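Local coordinates for protein AmbC (Sorangium cellulosum, PDB 5O15) that acts as a bifunctional dehydratase-cyclase domain in ambruticin biosynthesis, eliminating water from a polyketide intermediate and then probably closing a heterocycle, at residues T84-L89 and H131-L136; S79-T84 and T109-F114; G150-A155 and A182-G187; G187-A192 and R258-D263; V52-V57 and D170-P175. All blocks are in the same frame, centred on the assembly; numbering follows the deposited sequence.

Interaction 1: residues T84-L89 and H131-L136; sequences TIEAPL and HARGVL
L89 lies over one face of the H131 imidazole: its CB is 3.9 Å from the ring centroid in a CH-pi contact, and CG and CD1 continue across the NE2 side. At the edge of the same ring, H131 ND1 donates to A87 O over 2.9 Å. The oxygen is in the ring plane, the donor above the A87 carbonyl plane. NE2 is bonded to S118 OG, so both ring nitrogens have partners and the flip is settled. With an alanine here, A87 O and S118 OG would probably lose their imidazole partner and a gap open under L89. Before the loop, the two backbones pair as antiparallel strands. T84 N reaches R133 O at 2.8 Å, and R133 N answers to T84 O; H131 O then takes E86 N at 2.7 Å and, weakly, A87 N. On the T84 and R133 face, extended R133 brings NE to E86 OE2, just past the strand, in a salt bridge, though that oxygen's place is less sure, and a water joins E86 OE1 to R133 NH2. On the far side of 129-137, H131 and A132 both face V116 of strand 112-120, a classic beta bulge in the antiparallel hotdog sheet.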
# COMPACT_ATOMS: atom_id res chain seq x y z
N THR A 84 -7.52 -3.01 -8.14
CA THR A 84 -8.48 -3.72 -7.33
C THR A 84 -7.75 -4.90 -6.71
O THR A 84 -6.95 -5.56 -7.38
CB THR A 84 -9.65 -4.23 -8.16
OG1 THR A 84 -10.28 -3.12 -8.81
CG2 THR A 84 -10.69 -4.91 -7.26
N ILE A 85 -7.98 -5.12 -5.42
CA ILE A 85 -7.44 -6.28 -4.73
C ILE A 85 -8.51 -7.36 -4.76
O ILE A 85 -9.64 -7.15 -4.32
CB ILE A 85 -7.03 -5.93 -3.29
CG1 ILE A 85 -5.97 -4.82 -3.34
CG2 ILE A 85 -6.52 -7.19 -2.61
CD1 ILE A 85 -5.52 -4.32 -1.99
N GLU A 86 -8.16 -8.52 -5.28
CA GLU A 86 -9.12 -9.62 -5.44
C GLU A 86 -9.00 -10.68 -4.36
O GLU A 86 -10.02 -11.25 -3.95
CB GLU A 86 -8.95 -10.28 -6.80
CG GLU A 86 -9.24 -9.38 -7.96
CD GLU A 86 -9.36 -10.13 -9.25
OE1 GLU A 86 -9.14 -11.37 -9.27
OE2 GLU A 86 -9.70 -9.47 -10.23
N ALA A 87 -7.77 -11.00 -3.96
CA ALA A 87 -7.54 -12.01 -2.92
C ALA A 87 -6.22 -11.74 -2.22
O ALA A 87 -5.24 -11.39 -2.89
CB ALA A 87 -7.47 -13.39 -3.58
N PRO A 88 -6.16 -11.96 -0.91
CA PRO A 88 -4.90 -11.72 -0.18
C PRO A 88 -3.86 -12.78 -0.52
O PRO A 88 -4.14 -13.85 -1.06
CB PRO A 88 -5.31 -11.81 1.29
CG PRO A 88 -6.54 -12.65 1.28
CD PRO A 88 -7.24 -12.41 -0.03
N LEU A 89 -2.64 -12.48 -0.13
CA LEU A 89 -1.50 -13.37 -0.32
C LEU A 89 -1.08 -13.81 1.08
O LEU A 89 -0.53 -13.02 1.87
CB LEU A 89 -0.38 -12.62 -1.04
CG LEU A 89 0.82 -13.40 -1.59
CD1 LEU A 89 1.55 -12.63 -2.69
CD2 LEU A 89 1.79 -13.84 -0.55
N HIS A 131 -4.00 -11.85 -7.30
CA HIS A 131 -4.22 -11.03 -6.13
C HIS A 131 -4.78 -9.66 -6.45
O HIS A 131 -5.56 -9.13 -5.64
CB HIS A 131 -2.92 -10.88 -5.35
CG HIS A 131 -2.37 -12.18 -4.88
ND1 HIS A 131 -3.00 -12.93 -3.92
CD2 HIS A 131 -1.30 -12.90 -5.29
CE1 HIS A 131 -2.33 -14.06 -3.74
NE2 HIS A 131 -1.29 -14.06 -4.55
N ALA A 132 -4.43 -9.08 -7.60
CA ALA A 132 -4.77 -7.70 -7.89
C ALA A 132 -4.83 -7.56 -9.40
O ALA A 132 -4.13 -8.26 -10.13
CB ALA A 132 -3.75 -6.70 -7.32
N ARG A 133 -5.67 -6.65 -9.85
CA ARG A 133 -5.79 -6.30 -11.25
C ARG A 133 -6.02 -4.83 -11.37
O ARG A 133 -6.46 -4.18 -10.43
CB ARG A 133 -7.02 -6.99 -11.88
CG ARG A 133 -6.97 -8.47 -11.90
CD ARG A 133 -8.18 -9.10 -12.61
NE ARG A 133 -8.00 -10.55 -12.62
CZ ARG A 133 -7.24 -11.19 -13.50
NH1 ARG A 133 -6.63 -10.51 -14.47
NH2 ARG A 133 -7.12 -12.51 -13.43
N GLY A 134 -5.75 -4.28 -12.53
CA GLY A 134 -6.04 -2.88 -12.70
C GLY A 134 -5.60 -2.37 -14.04
O GLY A 134 -5.48 -3.12 -15.02
N VAL A 135 -5.34 -1.07 -14.09
CA VAL A 135 -4.98 -0.38 -15.31
C VAL A 135 -3.87 0.61 -14.98
O VAL A 135 -3.94 1.31 -13.95
CB VAL A 135 -6.19 0.36 -15.90
CG1 VAL A 135 -5.81 1.13 -17.14
CG2 VAL A 135 -7.34 -0.59 -16.16
N LEU A 136 -2.82 0.65 -15.79
CA LEU A 136 -1.74 1.64 -15.79
C LEU A 136 -2.06 2.75 -16.77
O LEU A 136 -2.66 2.48 -17.83
CB LEU A 136 -0.43 0.97 -16.16
CG LEU A 136 -0.05 -0.28 -15.34
CD1 LEU A 136 1.24 -0.93 -15.87
CD2 LEU A 136 0.06 0.05 -13.84
O HOH W 1 -9.46 -3.72 -11.70
O HOH W 2 -9.11 -13.23 -10.92

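Interaction 2: residues S79-T84 and T109-F114; sequences SVSELT and TGRRGF
V80 meets F114 at the start of a contact between two strands of the hotdog sheet that are not direct neighbours: strand 129-137 runs between them, and the axes of 79-84 and 112-114 come no nearer than 9.0 Å, at 31° to each other. V80 CG1 comes to F114 CE1 obliquely, at 4.2 Å. S81 and E82 follow, both facing V135 of the intervening strand in a classic beta bulge. S81 holds its OG anti to the backbone N (chi1 169°), which offers the hydroxyl to R111. The arginine chain bends at chi3 and turns the edge of its guanidinium to S81 OG, which is tilted somewhat from the guanidinium plane; NH1 donates to S81 OG at 3.0 Å and NH2 does so weakly at the same length. Both bonds are well short of straight because a single oxygen sits between the two nitrogens. A leucine in place of R111 would probably leave S81 OG without these two donors. In the E82 conformer given, a water donates to E82 OE2 and accepts weakly from R111 NH2, while E82 OE1 is bonded to S243. The backbone of E82 also takes part, with its O 3.5 Å from F114 CE1 at the ring edge. L83 closes the row from the same rim, crossing F114 at about a right angle, with L83 CD1 in the plane of the ring and 3.9 Å from F114 CZ.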
# COMPACT_ATOMS: atom_id res chain seq x y z
N SER A 79 1.67 6.13 -13.94
CA SER A 79 0.71 6.00 -12.86
C SER A 79 -0.03 4.67 -12.91
O SER A 79 -0.21 4.06 -14.00
CB SER A 79 -0.29 7.14 -12.98
OG SER A 79 -1.16 7.17 -11.88
N VAL A 80 -0.46 4.22 -11.73
CA VAL A 80 -1.46 3.19 -11.56
C VAL A 80 -2.80 3.88 -11.54
O VAL A 80 -3.19 4.51 -10.55
CB VAL A 80 -1.20 2.38 -10.30
CG1 VAL A 80 -2.25 1.30 -10.13
CG2 VAL A 80 0.20 1.81 -10.33
N SER A 81 -3.52 3.81 -12.66
CA SER A 81 -4.81 4.46 -12.74
C SER A 81 -5.84 3.78 -11.84
O SER A 81 -6.62 4.47 -11.16
CB SER A 81 -5.26 4.43 -14.19
OG SER A 81 -6.61 4.82 -14.33
N GLU A 82 -5.88 2.46 -11.82
CA GLU A 82 -6.81 1.73 -10.97
C GLU A 82 -6.15 0.44 -10.53
O GLU A 82 -5.40 -0.17 -11.32
CB GLU A 82 -8.12 1.39 -11.69
CG GLU A 82 -8.88 2.58 -12.28
CD GLU A 82 -9.34 3.59 -11.23
OE1 GLU A 82 -9.45 3.23 -10.02
OE2 GLU A 82 -9.59 4.77 -11.61
N LEU A 83 -6.42 0.03 -9.30
CA LEU A 83 -5.99 -1.25 -8.77
C LEU A 83 -7.11 -1.78 -7.89
O LEU A 83 -7.60 -1.08 -7.00
CB LEU A 83 -4.67 -1.11 -8.00
CG LEU A 83 -4.06 -2.44 -7.51
CD1 LEU A 83 -2.54 -2.38 -7.40
CD2 LEU A 83 -4.64 -2.95 -6.21
N THR A 84 -7.52 -3.01 -8.14
CA THR A 84 -8.48 -3.72 -7.33
C THR A 84 -7.75 -4.90 -6.71
O THR A 84 -6.95 -5.56 -7.38
CB THR A 84 -9.65 -4.23 -8.16
OG1 THR A 84 -10.28 -3.12 -8.81
CG2 THR A 84 -10.69 -4.91 -7.26
N THR A 109 -6.29 4.95 -25.62
CA THR A 109 -6.31 6.00 -24.60
C THR A 109 -5.04 6.00 -23.76
O THR A 109 -4.97 6.71 -22.74
CB THR A 109 -7.54 5.84 -23.70
OG1 THR A 109 -7.48 4.58 -23.01
CG2 THR A 109 -8.81 5.92 -24.53
N GLY A 110 -4.03 5.24 -24.15
CA GLY A 110 -2.76 5.28 -23.45
C GLY A 110 -2.75 4.52 -22.14
O GLY A 110 -2.00 4.87 -21.23
N ARG A 111 -3.55 3.45 -22.04
CA ARG A 111 -3.67 2.69 -20.81
C ARG A 111 -3.38 1.23 -21.07
O ARG A 111 -3.57 0.75 -22.21
CB ARG A 111 -5.08 2.83 -20.26
CG ARG A 111 -5.35 4.26 -19.87
CD ARG A 111 -6.84 4.60 -19.88
NE ARG A 111 -7.57 3.96 -18.80
CZ ARG A 111 -7.58 4.40 -17.54
NH1 ARG A 111 -6.86 5.46 -17.20
NH2 ARG A 111 -8.28 3.77 -16.60
N ARG A 112 -2.88 0.52 -20.06
CA ARG A 112 -2.58 -0.90 -20.12
C ARG A 112 -3.21 -1.64 -18.95
O ARG A 112 -2.99 -1.25 -17.78
CB ARG A 112 -1.08 -1.21 -20.08
CG ARG A 112 -0.25 -0.69 -21.25
CD ARG A 112 1.18 -1.03 -21.05
NE ARG A 112 2.08 -0.59 -22.09
CZ ARG A 112 2.45 -1.34 -23.12
NH1 ARG A 112 1.97 -2.57 -23.24
NH2 ARG A 112 3.30 -0.86 -24.02
N GLY A 113 -3.93 -2.72 -19.20
CA GLY A 113 -4.34 -3.57 -18.09
C GLY A 113 -3.15 -4.30 -17.49
O GLY A 113 -2.11 -4.49 -18.10
N PHE A 114 -3.30 -4.70 -16.22
CA PHE A 114 -2.27 -5.50 -15.58
C PHE A 114 -2.92 -6.41 -14.55
O PHE A 114 -4.05 -6.19 -14.13
CB PHE A 114 -1.19 -4.62 -14.91
CG PHE A 114 -1.65 -3.97 -13.65
CD1 PHE A 114 -2.27 -2.74 -13.67
CD2 PHE A 114 -1.50 -4.62 -12.44
CE1 PHE A 114 -2.72 -2.16 -12.50
CE2 PHE A 114 -1.95 -4.02 -11.22
CZ PHE A 114 -2.56 -2.83 -11.29
O HOH W 3 -10.29 4.93 -14.25

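Interaction 3: residues G150-A155 and A182-G187; sequences GAWPPA and AAWRVG
P153 presses the CB-CG-CD edge of its ring onto one face of the W184 indole. Its CG is 3.4 Å from the centroid of the five-membered ring and almost exactly on the ring normal, a CH-pi contact. CB comes down nearer the fused bond, 3.5 Å from W184 CD2, and CD covers the neighbouring part of the six-membered ring. The contact packs loop 150-155, which leads to strand 158-160, on strand 180-186 of the second hotdog unit. The peptide bond before P153 is cis, which turns the loop sharply between W152 and P153. W152 keeps its CG anti to the backbone N (chi1 -179°), sending its indole alongside the proline to the far rim of W184. There W152 NE1 comes within 3.5 Å of W184 CZ3. The two indoles meet obliquely, their planes 79° apart. W184 has CG anti to the carbonyl carbon (chi1 -56°), which lifts its ring toward the loop. Further along that strand V186 CG2 approaches A155 O at 4.1 Å. R185, on the other side of the strand, folds back to grip G187 O side-on with NE and NH2. The NE1 of W152 is bonded to D193 of strand 189-195, and its ring also has a cation-pi partner in R256. Across the two segments the contact is thus one of shape and dispersion: proline C-H groups lie on an electron-rich indole, while the polar N-H of W152 is satisfied by D193.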
# COMPACT_ATOMS: atom_id res chain seq x y z
N GLY A 150 6.59 24.93 6.41
CA GLY A 150 6.20 25.91 7.41
C GLY A 150 5.70 25.25 8.67
O GLY A 150 6.27 24.27 9.14
N ALA A 151 4.63 25.79 9.23
CA ALA A 151 4.10 25.29 10.48
C ALA A 151 3.72 23.83 10.33
O ALA A 151 3.06 23.44 9.36
CB ALA A 151 2.86 26.08 10.88
N TRP A 152 4.15 23.03 11.30
CA TRP A 152 3.84 21.61 11.26
C TRP A 152 3.55 21.18 12.69
O TRP A 152 4.41 21.34 13.56
CB TRP A 152 5.00 20.80 10.71
CG TRP A 152 4.66 19.35 10.65
CD1 TRP A 152 5.08 18.39 11.51
CD2 TRP A 152 3.79 18.71 9.73
NE1 TRP A 152 4.55 17.17 11.16
CE2 TRP A 152 3.76 17.34 10.06
CE3 TRP A 152 3.05 19.15 8.63
CZ2 TRP A 152 3.02 16.41 9.33
CZ3 TRP A 152 2.32 18.24 7.91
CH2 TRP A 152 2.32 16.87 8.26
N PRO A 153 2.36 20.66 12.98
CA PRO A 153 1.27 20.44 12.02
C PRO A 153 0.68 21.77 11.57
O PRO A 153 0.98 22.83 12.13
CB PRO A 153 0.25 19.66 12.84
CG PRO A 153 0.45 20.14 14.20
CD PRO A 153 1.95 20.28 14.34
N PRO A 154 -0.15 21.74 10.52
CA PRO A 154 -0.82 22.97 10.10
C PRO A 154 -1.61 23.59 11.25
O PRO A 154 -2.04 22.91 12.18
CB PRO A 154 -1.75 22.50 8.97
CG PRO A 154 -1.09 21.26 8.45
CD PRO A 154 -0.52 20.60 9.67
N ALA A 155 -1.80 24.91 11.17
CA ALA A 155 -2.51 25.64 12.21
C ALA A 155 -3.91 25.06 12.45
O ALA A 155 -4.60 24.65 11.51
CB ALA A 155 -2.61 27.13 11.86
N ALA A 182 3.77 10.53 14.67
CA ALA A 182 2.91 11.57 15.22
C ALA A 182 1.82 11.85 14.19
O ALA A 182 2.04 11.67 13.00
CB ALA A 182 3.70 12.85 15.47
N ALA A 183 0.66 12.29 14.64
CA ALA A 183 -0.44 12.61 13.74
C ALA A 183 -1.35 13.65 14.39
O ALA A 183 -1.44 13.76 15.62
CB ALA A 183 -1.22 11.35 13.36
N TRP A 184 -2.07 14.38 13.55
CA TRP A 184 -3.00 15.42 13.94
C TRP A 184 -4.11 15.47 12.91
O TRP A 184 -3.98 14.93 11.81
CB TRP A 184 -2.33 16.79 13.93
CG TRP A 184 -1.11 16.92 14.78
CD1 TRP A 184 -1.07 17.46 16.03
CD2 TRP A 184 0.23 16.54 14.45
NE1 TRP A 184 0.23 17.45 16.50
CE2 TRP A 184 1.04 16.87 15.56
CE3 TRP A 184 0.83 15.96 13.33
CZ2 TRP A 184 2.42 16.66 15.57
CZ3 TRP A 184 2.21 15.75 13.34
CH2 TRP A 184 2.99 16.10 14.46
N ARG A 185 -5.18 16.17 13.23
CA ARG A 185 -6.26 16.35 12.30
C ARG A 185 -6.73 17.79 12.25
O ARG A 185 -6.75 18.49 13.26
CB ARG A 185 -7.40 15.42 12.59
CG ARG A 185 -8.23 15.70 13.77
CD ARG A 185 -9.22 14.54 13.91
NE ARG A 185 -9.91 14.32 12.64
CZ ARG A 185 -10.32 13.14 12.17
NH1 ARG A 185 -10.12 12.01 12.85
NH2 ARG A 185 -10.93 13.09 10.99
N VAL A 186 -7.05 18.23 11.04
CA VAL A 186 -7.79 19.46 10.80
C VAL A 186 -9.02 19.02 10.02
O VAL A 186 -8.92 18.74 8.81
CB VAL A 186 -6.98 20.50 10.01
CG1 VAL A 186 -7.76 21.80 9.91
CG2 VAL A 186 -5.62 20.74 10.63
N GLY A 187 -10.14 18.88 10.70
CA GLY A 187 -11.35 18.47 10.01
C GLY A 187 -11.15 17.09 9.39
O GLY A 187 -10.75 16.14 10.06

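Interaction 4: residues G187-A192 and R258-D263; sequences GRSIYA and RVEVED
I190 and V259 pair through both of their backbone bonds: I190 N gives to V259 O at 2.8 Å, nearly straight at 179°, and V259 N returns to I190 O. One step further, V261 N donates to R188 O. S189 with E260 and Y191 with R258 are the non-hydrogen-bonded pairs, where CA-H groups approach the opposite carbonyls instead. R188, in the conformer given, adds a side-chain bond to this backbone set. Its chain bends at chi3 (-64°) and lays NH1 against V261 O at 2.7 Å, close to the guanidinium plane. These strands, 189-195 and 254-261, are antiparallel neighbours in the second hotdog unit of the double hotdog fold. I190, A192 and V261 pack on helix 211-225, the helix that the sheet wraps round, and I190 and V259 also touch each other CB to CB at 4.3 Å. S189, Y191, R258 and E260 point to the other face, where the charged and polar groups gather. R258 runs out extended alongside Y191, both pointing the same way, and its CG is 3.5 Å from Y191 CE1. At the end R258 NE donates to Y191 OH over 3.2 Å, with the oxygen in the guanidinium plane. Ion pairs link the rest of this face. R258 NH2 lies 2.9 Å from E260 OE1, and R258 NH1 also bridges to E275 of strand 269-277. E260 OE1 is shared with R188 NH2 at 3.4 Å in that same conformer, but this oxygen lies well out of the R188 guanidinium plane, so that second link is one of charge alone.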
# COMPACT_ATOMS: atom_id res chain seq x y z
N GLY A 187 -10.14 18.88 10.70
CA GLY A 187 -11.35 18.47 10.01
C GLY A 187 -11.15 17.09 9.39
O GLY A 187 -10.75 16.14 10.06
N ARG A 188 -11.42 16.98 8.08
CA ARG A 188 -11.30 15.72 7.34
C ARG A 188 -9.88 15.36 6.96
O ARG A 188 -9.67 14.32 6.35
CB ARG A 188 -12.11 15.79 6.02
CG ARG A 188 -13.59 16.06 6.20
CD ARG A 188 -14.36 15.95 4.89
NE ARG A 188 -13.95 16.95 3.90
CZ ARG A 188 -13.29 16.70 2.77
NH1 ARG A 188 -12.98 15.45 2.42
NH2 ARG A 188 -12.97 17.70 1.96
N SER A 189 -8.90 16.22 7.23
CA SER A 189 -7.52 15.95 6.86
C SER A 189 -6.73 15.47 8.06
O SER A 189 -6.70 16.13 9.11
CB SER A 189 -6.87 17.22 6.31
OG SER A 189 -7.49 17.56 5.09
N ILE A 190 -6.07 14.34 7.89
CA ILE A 190 -5.11 13.81 8.85
C ILE A 190 -3.72 14.12 8.34
O ILE A 190 -3.39 13.83 7.18
CB ILE A 190 -5.30 12.30 9.05
CG1 ILE A 190 -6.73 12.00 9.52
CG2 ILE A 190 -4.27 11.77 10.02
CD1 ILE A 190 -7.08 12.56 10.86
N TYR A 191 -2.89 14.71 9.19
CA TYR A 191 -1.51 15.03 8.90
C TYR A 191 -0.64 14.14 9.76
O TYR A 191 -0.90 14.00 10.96
CB TYR A 191 -1.23 16.52 9.20
CG TYR A 191 -1.99 17.41 8.26
CD1 TYR A 191 -1.50 17.61 6.99
CD2 TYR A 191 -3.20 18.00 8.59
CE1 TYR A 191 -2.17 18.39 6.08
CE2 TYR A 191 -3.90 18.78 7.66
CZ TYR A 191 -3.37 18.98 6.41
OH TYR A 191 -4.02 19.74 5.45
N ALA A 192 0.40 13.54 9.20
CA ALA A 192 1.20 12.61 9.98
C ALA A 192 2.65 12.62 9.56
O ALA A 192 2.98 12.85 8.39
CB ALA A 192 0.63 11.19 9.89
N ARG A 258 -0.53 13.68 4.18
CA ARG A 258 -1.84 14.29 4.28
C ARG A 258 -2.85 13.27 3.76
O ARG A 258 -2.78 12.86 2.59
CB ARG A 258 -1.93 15.58 3.47
CG ARG A 258 -3.28 16.24 3.53
CD ARG A 258 -3.32 17.47 2.65
NE ARG A 258 -4.62 18.14 2.74
CZ ARG A 258 -5.64 17.94 1.90
NH1 ARG A 258 -5.53 17.11 0.87
NH2 ARG A 258 -6.77 18.61 2.09
N VAL A 259 -3.76 12.83 4.61
CA VAL A 259 -4.77 11.84 4.28
C VAL A 259 -6.11 12.55 4.44
O VAL A 259 -6.52 12.88 5.55
CB VAL A 259 -4.66 10.61 5.18
CG1 VAL A 259 -5.72 9.59 4.79
CG2 VAL A 259 -3.31 9.99 5.12
N GLU A 260 -6.79 12.77 3.33
CA GLU A 260 -8.05 13.49 3.32
C GLU A 260 -9.21 12.51 3.20
O GLU A 260 -9.36 11.85 2.16
CB GLU A 260 -8.08 14.53 2.20
CG GLU A 260 -9.35 15.35 2.22
CD GLU A 260 -9.19 16.68 1.54
OE1 GLU A 260 -9.57 17.70 2.15
OE2 GLU A 260 -8.66 16.71 0.42
N VAL A 261 -10.00 12.43 4.26
CA VAL A 261 -11.07 11.44 4.33
C VAL A 261 -12.27 11.94 3.55
O VAL A 261 -12.69 13.09 3.70
CB VAL A 261 -11.42 11.15 5.80
CG1 VAL A 261 -12.48 10.10 5.90
CG2 VAL A 261 -10.18 10.72 6.53
N GLU A 262 -12.80 11.07 2.69
CA GLU A 262 -14.01 11.36 1.94
C GLU A 262 -15.22 11.13 2.83
O GLU A 262 -15.23 10.22 3.66
CB GLU A 262 -14.11 10.41 0.75
CG GLU A 262 -13.68 11.00 -0.58
CD GLU A 262 -13.97 10.06 -1.74
OE1 GLU A 262 -13.10 9.91 -2.62
OE2 GLU A 262 -15.06 9.45 -1.74
N ASP A 263 -16.23 11.99 2.69
CA ASP A 263 -17.48 11.75 3.40
C ASP A 263 -18.07 10.41 2.94
O ASP A 263 -18.34 10.22 1.76
CB ASP A 263 -18.47 12.89 3.14
CG ASP A 263 -18.05 14.18 3.82
OD1 ASP A 263 -17.50 14.12 4.95
OD2 ASP A 263 -18.27 15.26 3.24

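Interaction 5: residues V52-V57 and D170-P175; sequences VVLGTV and DAWVGP
A type I' beta turn from V53 to T56 joins strands 52-53 and 56-57 into a small hairpin, and the indole of W172 lies flat on its tip. L54 CA is 3.6 Å from the centroid of the five-membered ring, nearly on its normal, and G55 CA is 3.8 Å from that of the six-membered ring, both over the same face. The peptide between them covers the middle, with G55 N 3.4 Å from W172 CE3. G55 has a positive phi and lies with its CA 3.4 Å from W172 CZ3, leaving little room there. The leucine branch CD2 reaches the NE1 end of the indole. V52 packs at the base of the ring: V52 O touches W172 CB at 3.4 Å and V173 CG1 at 3.5 Å, and V52 CG1 meets W172 CE3 obliquely. W172 has CG anti to its carbonyl carbon (chi1 -61°), which swings the ring from its loop toward the hairpin, while A171 CB covers the opposite face. Nearby, G174 bonds through its backbone to D50, L54 packs on A297 of helix 297-305 and I236 of strand 236-247, and T56 touches the same helix.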
# COMPACT_ATOMS: atom_id res chain seq x y z
N VAL A 52 0.23 -8.80 10.43
CA VAL A 52 -0.76 -9.72 10.96
C VAL A 52 -2.09 -8.99 11.01
O VAL A 52 -2.22 -7.99 11.72
CB VAL A 52 -0.36 -10.25 12.34
CG1 VAL A 52 -1.39 -11.27 12.83
CG2 VAL A 52 1.05 -10.86 12.30
N VAL A 53 -3.08 -9.50 10.25
CA VAL A 53 -4.38 -8.86 10.12
C VAL A 53 -5.39 -9.71 10.87
O VAL A 53 -5.80 -10.78 10.41
CB VAL A 53 -4.77 -8.70 8.65
CG1 VAL A 53 -6.10 -8.05 8.58
CG2 VAL A 53 -3.71 -7.89 7.91
N LEU A 54 -5.74 -9.26 12.08
CA LEU A 54 -6.74 -9.95 12.90
C LEU A 54 -6.39 -11.43 13.08
O LEU A 54 -7.26 -12.30 13.09
CB LEU A 54 -8.16 -9.78 12.36
CG LEU A 54 -8.67 -8.36 12.13
CD1 LEU A 54 -10.06 -8.35 11.50
CD2 LEU A 54 -8.64 -7.54 13.45
N GLY A 55 -5.10 -11.71 13.20
CA GLY A 55 -4.60 -13.06 13.41
C GLY A 55 -4.09 -13.76 12.16
O GLY A 55 -3.47 -14.82 12.28
N THR A 56 -4.32 -13.22 10.96
CA THR A 56 -3.94 -13.87 9.71
C THR A 56 -2.79 -13.12 9.07
O THR A 56 -2.86 -11.91 8.85
CB THR A 56 -5.15 -13.91 8.78
OG1 THR A 56 -6.16 -14.74 9.38
CG2 THR A 56 -4.79 -14.48 7.39
N VAL A 57 -1.75 -13.86 8.70
CA VAL A 57 -0.52 -13.24 8.21
C VAL A 57 -0.63 -13.14 6.69
O VAL A 57 -0.60 -14.16 5.98
CB VAL A 57 0.71 -14.05 8.62
CG1 VAL A 57 1.95 -13.29 8.24
CG2 VAL A 57 0.68 -14.38 10.12
N ASP A 170 -2.96 -2.96 17.41
CA ASP A 170 -1.99 -3.18 18.48
C ASP A 170 -2.01 -4.61 19.00
O ASP A 170 -1.00 -5.05 19.55
CB ASP A 170 -2.18 -2.13 19.58
CG ASP A 170 -1.81 -0.77 19.10
OD1 ASP A 170 -0.70 -0.64 18.54
OD2 ASP A 170 -2.60 0.18 19.22
N ALA A 171 -3.12 -5.32 18.92
CA ALA A 171 -3.11 -6.70 19.35
C ALA A 171 -2.32 -7.61 18.43
O ALA A 171 -2.02 -8.74 18.81
CB ALA A 171 -4.53 -7.23 19.50
N TRP A 172 -2.02 -7.15 17.21
CA TRP A 172 -1.62 -8.06 16.15
C TRP A 172 -0.29 -7.74 15.49
O TRP A 172 0.50 -8.65 15.24
CB TRP A 172 -2.72 -8.09 15.09
CG TRP A 172 -4.04 -8.56 15.58
CD1 TRP A 172 -5.16 -7.82 15.68
CD2 TRP A 172 -4.36 -9.86 16.06
NE1 TRP A 172 -6.19 -8.59 16.17
CE2 TRP A 172 -5.72 -9.85 16.40
CE3 TRP A 172 -3.63 -11.05 16.21
CZ2 TRP A 172 -6.39 -10.98 16.87
CZ3 TRP A 172 -4.30 -12.18 16.69
CH2 TRP A 172 -5.66 -12.12 17.01
N VAL A 173 -0.08 -6.50 15.07
CA VAL A 173 1.00 -6.27 14.12
C VAL A 173 2.35 -6.24 14.83
O VAL A 173 2.47 -5.97 16.04
CB VAL A 173 0.79 -5.00 13.30
CG1 VAL A 173 -0.54 -5.00 12.62
CG2 VAL A 173 0.98 -3.76 14.09
N GLY A 174 3.38 -6.54 14.06
CA GLY A 174 4.73 -6.45 14.51
C GLY A 174 5.36 -5.11 14.22
O GLY A 174 4.74 -4.20 13.65
N PRO A 175 6.63 -4.96 14.62
CA PRO A 175 7.26 -3.63 14.62
C PRO A 175 7.31 -2.93 13.27
O PRO A 175 7.27 -1.71 13.21
CB PRO A 175 8.68 -3.93 15.12
CG PRO A 175 8.57 -5.16 15.88
CD PRO A 175 7.46 -5.96 15.32

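Overall arrangement
Interactions 1 and 2 sit together in the first hotdog unit. Their centres are 12 Å apart, they share T84 and strand 79-85, and strand 129-137 of interaction 1 runs between the two strands of interaction 2. Interactions 3 and 4 form a similar pair in the second unit, 10 Å apart and sharing G187, on neighbouring strands 180-186 and 189-195. The centres of interactions 1 and 3 are about 33 Å apart, on opposite sides of the chain's centre. Along the chain, interactions 1 and 2 close before 3 and 4 open. Interaction 5 reaches across 112 residues, enclosing both of the first pair, and so ties a hairpin of one unit to a loop of the other.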